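Local atomic coordinates of CheQ (Campylobacter jejuni subsp. jejuni, PDB entry 6A51), a protein that is, like CheP, a regulator that specifically controls transcription of the core chemotaxis operon cheVAW. Residues 22-27 with 122-127; 100-105 with 112-117. One frame throughout, in Å; residues are numbered along the deposited sequence.

Interaction 1. Residues 22-27 with 122-127; sequences EFLDHY and IKFVNL
Where the loop 22-27 meets a three-stranded antiparallel sheet at the core of the chain, Phe23 packs on Leu127, the first residue of helix 127-134, and Leu24 on Phe124 of the central strand 122-126. The loop carries a type I beta turn from Leu24 to Tyr27, closed by Tyr27 N to Leu24 O at 3.1 Å, and leads into strand 27-29. Across the contact everything is apolar: the two segments bury 166 Å² between them, and their nearest CA pair, Phe23 and Leu127, stands 7.2 Å apart. With CG anti to the backbone N (chi1 -176°), Leu127 lays CG at the edge of the Phe23 ring, near its plane, 3.9 Å from Phe23 CE1; Leu127 CB is equally close to that atom. Tyr138 meets the Phe23 ring edge-to-face. Since side chains alternate along strand 122-126, Phe124 projects to the loop whereas Val125 covers Ala88 and Phe91 of helix 88-95. A backbone hydrogen bond between Leu24 and Phe85 ties the loop to an outer strand of the same sheet. The Leu24 and Phe124 side chains cross at about a right angle, and one methyl of the leucine, CD1, lies near the ring plane, 3.6 Å from Phe124 CE2.

Interaction 2. Residues 100-105 with 112-117; sequences SHLVEK and KLLELK
Leu102 meets Leu114 and Leu116 in a small apolar cluster between a 3-10 turn and the chain that leaves helix 109-113 for strand 116-119. The tight part rests on this one buried leucine. Its CG stands anti to the carbonyl carbon, beside its own N (chi1 -57°), and the end of the side chain comes nearer to 112-117 than the direction of its CB suggests. The CD2 methyl of Leu102 reaches CD1 of Leu114 at 3.6 Å, the two side chains crossing at about a right angle. The base of the same side chain serves the second partner: Leu102 CB lies 4.3 Å from CD1 of Leu116, a methyl that also comes within 3.9 Å of the Leu102 carbonyl oxygen. Leu102 O also takes a weak hydrogen bond from Lys123 NZ. Leu114 and Leu116, two residues apart in extended chain, both direct CB to the turn, while Glu115 between them turns to the other side and forms a salt bridge with Lys129. Val103 N lies 2.9 Å from Ser100 O, a backbone bond that sets the turn. Leu102 also touches Ala88 and Cys92 of helix 88-95 and Val125 of strand 122-126.

The backbones stay 8.3 Å apart (Leu102 CA to Leu116 CA), and side chains bridge the gap. On the looser side, Ser100, Glu104, Lys105 and Lys112 are exposed and add nothing to an interface of just 121 Å². Geometrically this is a connecting loop folded back on strand 116-119, the edge strand of the chain's three-stranded antiparallel sheet, which forms a beta hairpin with strand 122-126.

From the N terminus, the loop 22-27 comes first and waits almost a hundred residues for its partner 122-127, so interaction 1 closes a long excursion through strands 52-55, 62-64 and 85-87. Interaction 2 is nested inside it: 100-105 meets 112-117 after a gap of six residues. The two do not cross, and their centres lie 15 Å apart. They join through the hairpin of strands 116-119 and 122-126, where Phe124 N lies 2.7 Å from Lys117 O and Asn126 N 3.0 Å from Glu115 O, both probable hydrogen bonds. Interaction 1 thus ties the N-terminal four-stranded sheet region to this hairpin, and interaction 2 ties on the loop after helix 88-95.

Interaction 1. Residues 22-27 with 122-127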
loop_
_atom_site.group_PDB
_atom_site.type_symbol
_atom_site.label_atom_id
_atom_site.label_comp_id
_atom_site.label_asym_id
_atom_site.label_seq_id
_atom_site.Cartn_x
_atom_site.Cartn_y
_atom_site.Cartn_z
ATOM N N GLU A 22 0.662 -5.363 4.732
ATOM C CA GLU A 22 1.995 -5.894 4.500
ATOM C C GLU A 22 2.690 -5.028 3.463
ATOM O O GLU A 22 2.167 -4.823 2.358
ATOM C CB GLU A 22 1.944 -7.346 4.041
ATOM C CG GLU A 22 3.193 -7.764 3.302
ATOM C CD GLU A 22 3.337 -9.270 3.160
ATOM O OE1 GLU A 22 4.386 -9.738 2.635
ATOM O OE2 GLU A 22 2.410 -10.004 3.602
ATOM N N PHE A 23 3.862 -4.525 3.822
ATOM C CA PHE A 23 4.547 -3.568 2.977
ATOM C C PHE A 23 5.148 -4.273 1.769
ATOM O O PHE A 23 5.433 -5.472 1.800
ATOM C CB PHE A 23 5.628 -2.840 3.776
ATOM C CG PHE A 23 5.193 -2.467 5.164
ATOM C CD1 PHE A 23 3.882 -2.079 5.418
ATOM C CD2 PHE A 23 6.084 -2.519 6.217
ATOM C CE1 PHE A 23 3.470 -1.756 6.692
ATOM C CE2 PHE A 23 5.682 -2.193 7.493
ATOM C CZ PHE A 23 4.370 -1.813 7.729
ATOM N N LEU A 24 5.318 -3.512 0.686
ATOM C CA LEU A 24 5.808 -4.038 -0.578
ATOM C C LEU A 24 7.335 -4.005 -0.695
ATOM O O LEU A 24 7.859 -3.938 -1.813
ATOM C CB LEU A 24 5.167 -3.261 -1.721
ATOM C CG LEU A 24 3.673 -3.450 -1.872
ATOM C CD1 LEU A 24 3.096 -2.273 -2.664
ATOM C CD2 LEU A 24 3.395 -4.794 -2.583
ATOM N N ASP A 25 8.051 -4.042 0.431
ATOM C CA ASP A 25 9.513 -4.023 0.473
ATOM C C ASP A 25 10.148 -4.921 -0.588
ATOM O O ASP A 25 10.943 -4.477 -1.425
ATOM C CB ASP A 25 9.981 -4.478 1.861
ATOM C CG ASP A 25 9.888 -3.387 2.923
ATOM O OD1 ASP A 25 8.925 -2.589 2.927
ATOM O OD2 ASP A 25 10.789 -3.354 3.784
ATOM N N HIS A 26 9.794 -6.198 -0.551
ATOM C CA HIS A 26 10.396 -7.238 -1.363
ATOM C C HIS A 26 9.813 -7.335 -2.781
ATOM O O HIS A 26 10.058 -8.345 -3.441
ATOM C CB HIS A 26 10.235 -8.579 -0.645
ATOM C CG HIS A 26 10.838 -8.598 0.723
ATOM N ND1 HIS A 26 12.058 -8.019 1.001
ATOM C CD2 HIS A 26 10.391 -9.123 1.888
ATOM C CE1 HIS A 26 12.337 -8.183 2.281
ATOM N NE2 HIS A 26 11.341 -8.848 2.842
ATOM N N TYR A 27 9.069 -6.346 -3.271
ATOM C CA TYR A 27 8.365 -6.470 -4.538
ATOM C C TYR A 27 8.611 -5.254 -5.414
ATOM O O TYR A 27 8.879 -4.152 -4.929
ATOM C CB TYR A 27 6.844 -6.615 -4.347
ATOM C CG TYR A 27 6.393 -7.921 -3.738
ATOM C CD1 TYR A 27 6.266 -8.065 -2.364
ATOM C CD2 TYR A 27 6.069 -9.006 -4.538
ATOM C CE1 TYR A 27 5.830 -9.257 -1.802
ATOM C CE2 TYR A 27 5.641 -10.205 -3.984
ATOM C CZ TYR A 27 5.516 -10.326 -2.617
ATOM O OH TYR A 27 5.092 -11.528 -2.071
ATOM N N ILE A 122 -0.241 4.240 -10.679
ATOM C CA ILE A 122 -0.733 3.525 -9.506
ATOM C C ILE A 122 -0.359 4.326 -8.259
ATOM O O ILE A 122 0.813 4.683 -8.074
ATOM C CB ILE A 122 -0.152 2.101 -9.451
ATOM C CG1 ILE A 122 -0.325 1.396 -10.798
ATOM C CG2 ILE A 122 -0.838 1.298 -8.378
ATOM C CD1 ILE A 122 -1.768 1.303 -11.233
ATOM N N LYS A 123 -1.344 4.604 -7.398
ATOM C CA LYS A 123 -1.122 5.378 -6.173
ATOM C C LYS A 123 -0.776 4.454 -5.004
ATOM O O LYS A 123 -1.486 3.476 -4.751
ATOM C CB LYS A 123 -2.360 6.212 -5.825
ATOM C CG LYS A 123 -2.079 7.429 -4.920
ATOM C CD LYS A 123 -3.375 8.056 -4.372
ATOM C CE LYS A 123 -4.308 8.537 -5.479
ATOM N NZ LYS A 123 -5.754 8.548 -5.062
ATOM N N PHE A 124 0.305 4.773 -4.284
ATOM C CA PHE A 124 0.719 4.040 -3.093
ATOM C C PHE A 124 0.695 4.942 -1.860
ATOM O O PHE A 124 0.831 6.162 -1.951
ATOM C CB PHE A 124 2.125 3.451 -3.244
ATOM C CG PHE A 124 2.266 2.496 -4.381
ATOM C CD1 PHE A 124 2.363 2.963 -5.688
ATOM C CD2 PHE A 124 2.321 1.129 -4.149
ATOM C CE1 PHE A 124 2.498 2.087 -6.744
ATOM C CE2 PHE A 124 2.467 0.243 -5.197
ATOM C CZ PHE A 124 2.551 0.724 -6.500
ATOM N N VAL A 125 0.531 4.317 -0.695
ATOM C CA VAL A 125 0.557 4.989 0.600
ATOM C C VAL A 125 1.647 4.339 1.436
ATOM O O VAL A 125 1.821 3.115 1.391
ATOM C CB VAL A 125 -0.796 4.893 1.339
ATOM C CG1 VAL A 125 -0.662 5.445 2.734
ATOM C CG2 VAL A 125 -1.876 5.629 0.607
ATOM N N ASN A 126 2.379 5.141 2.206
ATOM C CA ASN A 126 3.427 4.583 3.056
ATOM C C ASN A 126 2.788 4.194 4.377
ATOM O O ASN A 126 2.668 5.006 5.300
ATOM C CB ASN A 126 4.571 5.559 3.267
ATOM C CG ASN A 126 5.770 4.884 3.913
ATOM O OD1 ASN A 126 5.621 4.113 4.865
ATOM N ND2 ASN A 126 6.951 5.132 3.378
ATOM N N LEU A 127 2.383 2.923 4.466
ATOM C CA LEU A 127 1.701 2.442 5.663
ATOM C C LEU A 127 2.661 2.383 6.838
ATOM O O LEU A 127 2.273 2.651 7.981
ATOM C CB LEU A 127 1.097 1.065 5.403
ATOM C CG LEU A 127 0.250 0.430 6.501
ATOM C CD1 LEU A 127 -0.777 1.423 6.926
ATOM C CD2 LEU A 127 -0.439 -0.799 5.961
#

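Interaction 2. Residues 100-105 with 112-117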
loop_
_atom_site.group_PDB
_atom_site.type_symbol
_atom_site.label_atom_id
_atom_site.label_comp_id
_atom_site.label_asym_id
_atom_site.label_seq_id
_atom_site.Cartn_x
_atom_site.Cartn_y
_atom_site.Cartn_z
ATOM N N SER A 100 -11.793 9.050 -1.362
ATOM C CA SER A 100 -11.751 10.488 -1.633
ATOM C C SER A 100 -10.648 11.189 -0.850
ATOM O O SER A 100 -9.993 12.102 -1.369
ATOM C CB SER A 100 -13.104 11.131 -1.312
ATOM O OG SER A 100 -13.589 10.737 -0.043
ATOM N N HIS A 101 -10.426 10.769 0.403
ATOM C CA HIS A 101 -9.412 11.403 1.241
ATOM C C HIS A 101 -8.038 11.391 0.606
ATOM O O HIS A 101 -7.217 12.258 0.915
ATOM C CB HIS A 101 -9.323 10.709 2.587
ATOM C CG HIS A 101 -10.502 10.956 3.462
ATOM N ND1 HIS A 101 -10.606 12.069 4.268
ATOM C CD2 HIS A 101 -11.632 10.237 3.658
ATOM C CE1 HIS A 101 -11.748 12.020 4.930
ATOM N NE2 HIS A 101 -12.387 10.918 4.580
ATOM N N LEU A 102 -7.750 10.416 -0.254
ATOM C CA LEU A 102 -6.430 10.331 -0.858
ATOM C C LEU A 102 -6.326 11.107 -2.163
ATOM O O LEU A 102 -5.288 11.033 -2.832
ATOM C CB LEU A 102 -6.044 8.873 -1.078
ATOM C CG LEU A 102 -6.036 7.962 0.153
ATOM C CD1 LEU A 102 -5.291 6.681 -0.209
ATOM C CD2 LEU A 102 -5.393 8.625 1.376
ATOM N N VAL A 103 -7.369 11.852 -2.530
ATOM C CA VAL A 103 -7.358 12.725 -3.701
ATOM C C VAL A 103 -7.034 14.142 -3.230
ATOM O O VAL A 103 -7.841 14.768 -2.537
ATOM C CB VAL A 103 -8.699 12.683 -4.444
ATOM C CG1 VAL A 103 -8.629 13.532 -5.692
ATOM C CG2 VAL A 103 -9.066 11.251 -4.786
ATOM N N GLU A 104 -5.857 14.648 -3.621
ATOM C CA GLU A 104 -5.357 15.926 -3.117
ATOM C C GLU A 104 -6.396 17.034 -3.243
ATOM O O GLU A 104 -6.662 17.766 -2.280
ATOM C CB GLU A 104 -4.075 16.309 -3.859
ATOM C CG GLU A 104 -3.506 17.683 -3.493
ATOM C CD GLU A 104 -1.984 17.686 -3.408
ATOM O OE1 GLU A 104 -1.431 18.516 -2.649
ATOM O OE2 GLU A 104 -1.339 16.848 -4.087
ATOM N N LYS A 105 -6.997 17.160 -4.427
ATOM C CA LYS A 105 -8.039 18.135 -4.738
ATOM C C LYS A 105 -9.047 18.338 -3.604
ATOM O O LYS A 105 -9.457 19.473 -3.339
ATOM C CB LYS A 105 -8.747 17.703 -6.033
ATOM C CG LYS A 105 -10.261 17.822 -6.019
ATOM C CD LYS A 105 -10.934 16.820 -6.965
ATOM C CE LYS A 105 -12.466 16.828 -6.782
ATOM N NZ LYS A 105 -13.150 15.673 -7.443
ATOM N N LYS A 112 -2.815 14.907 4.309
ATOM C CA LYS A 112 -1.633 15.655 4.640
ATOM C C LYS A 112 -0.733 14.939 5.636
ATOM O O LYS A 112 0.478 15.169 5.634
ATOM C CB LYS A 112 -2.112 16.995 5.153
ATOM C CG LYS A 112 -1.326 17.526 6.236
ATOM C CD LYS A 112 -0.519 18.591 5.570
ATOM C CE LYS A 112 0.153 19.484 6.573
ATOM N NZ LYS A 112 1.219 20.334 5.965
ATOM N N LEU A 113 -1.295 14.063 6.465
ATOM C CA LEU A 113 -0.527 13.206 7.362
ATOM C C LEU A 113 0.170 12.045 6.656
ATOM O O LEU A 113 0.949 11.329 7.302
ATOM C CB LEU A 113 -1.454 12.614 8.419
ATOM C CG LEU A 113 -2.220 13.624 9.263
ATOM C CD1 LEU A 113 -3.152 12.875 10.153
ATOM C CD2 LEU A 113 -1.255 14.464 10.109
ATOM N N LEU A 114 -0.093 11.820 5.368
ATOM C CA LEU A 114 0.337 10.605 4.689
ATOM C C LEU A 114 1.358 10.887 3.592
ATOM O O LEU A 114 1.219 11.848 2.831
ATOM C CB LEU A 114 -0.857 9.890 4.061
ATOM C CG LEU A 114 -1.934 9.377 4.982
ATOM C CD1 LEU A 114 -3.007 8.791 4.106
ATOM C CD2 LEU A 114 -1.310 8.332 5.899
ATOM N N GLU A 115 2.355 10.010 3.481
ATOM C CA GLU A 115 3.281 10.029 2.354
ATOM C C GLU A 115 2.664 9.236 1.209
ATOM O O GLU A 115 2.480 8.024 1.328
ATOM C CB GLU A 115 4.634 9.430 2.718
ATOM C CG GLU A 115 5.513 9.304 1.457
ATOM C CD GLU A 115 6.924 8.796 1.721
ATOM O OE1 GLU A 115 7.218 8.436 2.876
ATOM O OE2 GLU A 115 7.739 8.754 0.764
ATOM N N LEU A 116 2.346 9.910 0.106
ATOM C CA LEU A 116 1.810 9.250 -1.077
ATOM C C LEU A 116 2.820 9.303 -2.218
ATOM O O LEU A 116 3.850 9.981 -2.148
ATOM C CB LEU A 116 0.482 9.871 -1.509
ATOM C CG LEU A 116 -0.590 9.978 -0.429
ATOM C CD1 LEU A 116 -1.958 10.060 -1.057
ATOM C CD2 LEU A 116 -0.525 8.783 0.442
ATOM N N LYS A 117 2.501 8.587 -3.293
ATOM C CA LYS A 117 3.472 8.344 -4.349
ATOM C C LYS A 117 2.799 7.609 -5.494
ATOM O O LYS A 117 1.938 6.760 -5.250
ATOM C CB LYS A 117 4.634 7.549 -3.770
ATOM C CG LYS A 117 5.636 6.994 -4.722
ATOM C CD LYS A 117 6.590 6.125 -3.899
ATOM C CE LYS A 117 7.751 5.616 -4.719
ATOM N NZ LYS A 117 8.479 4.564 -3.974
#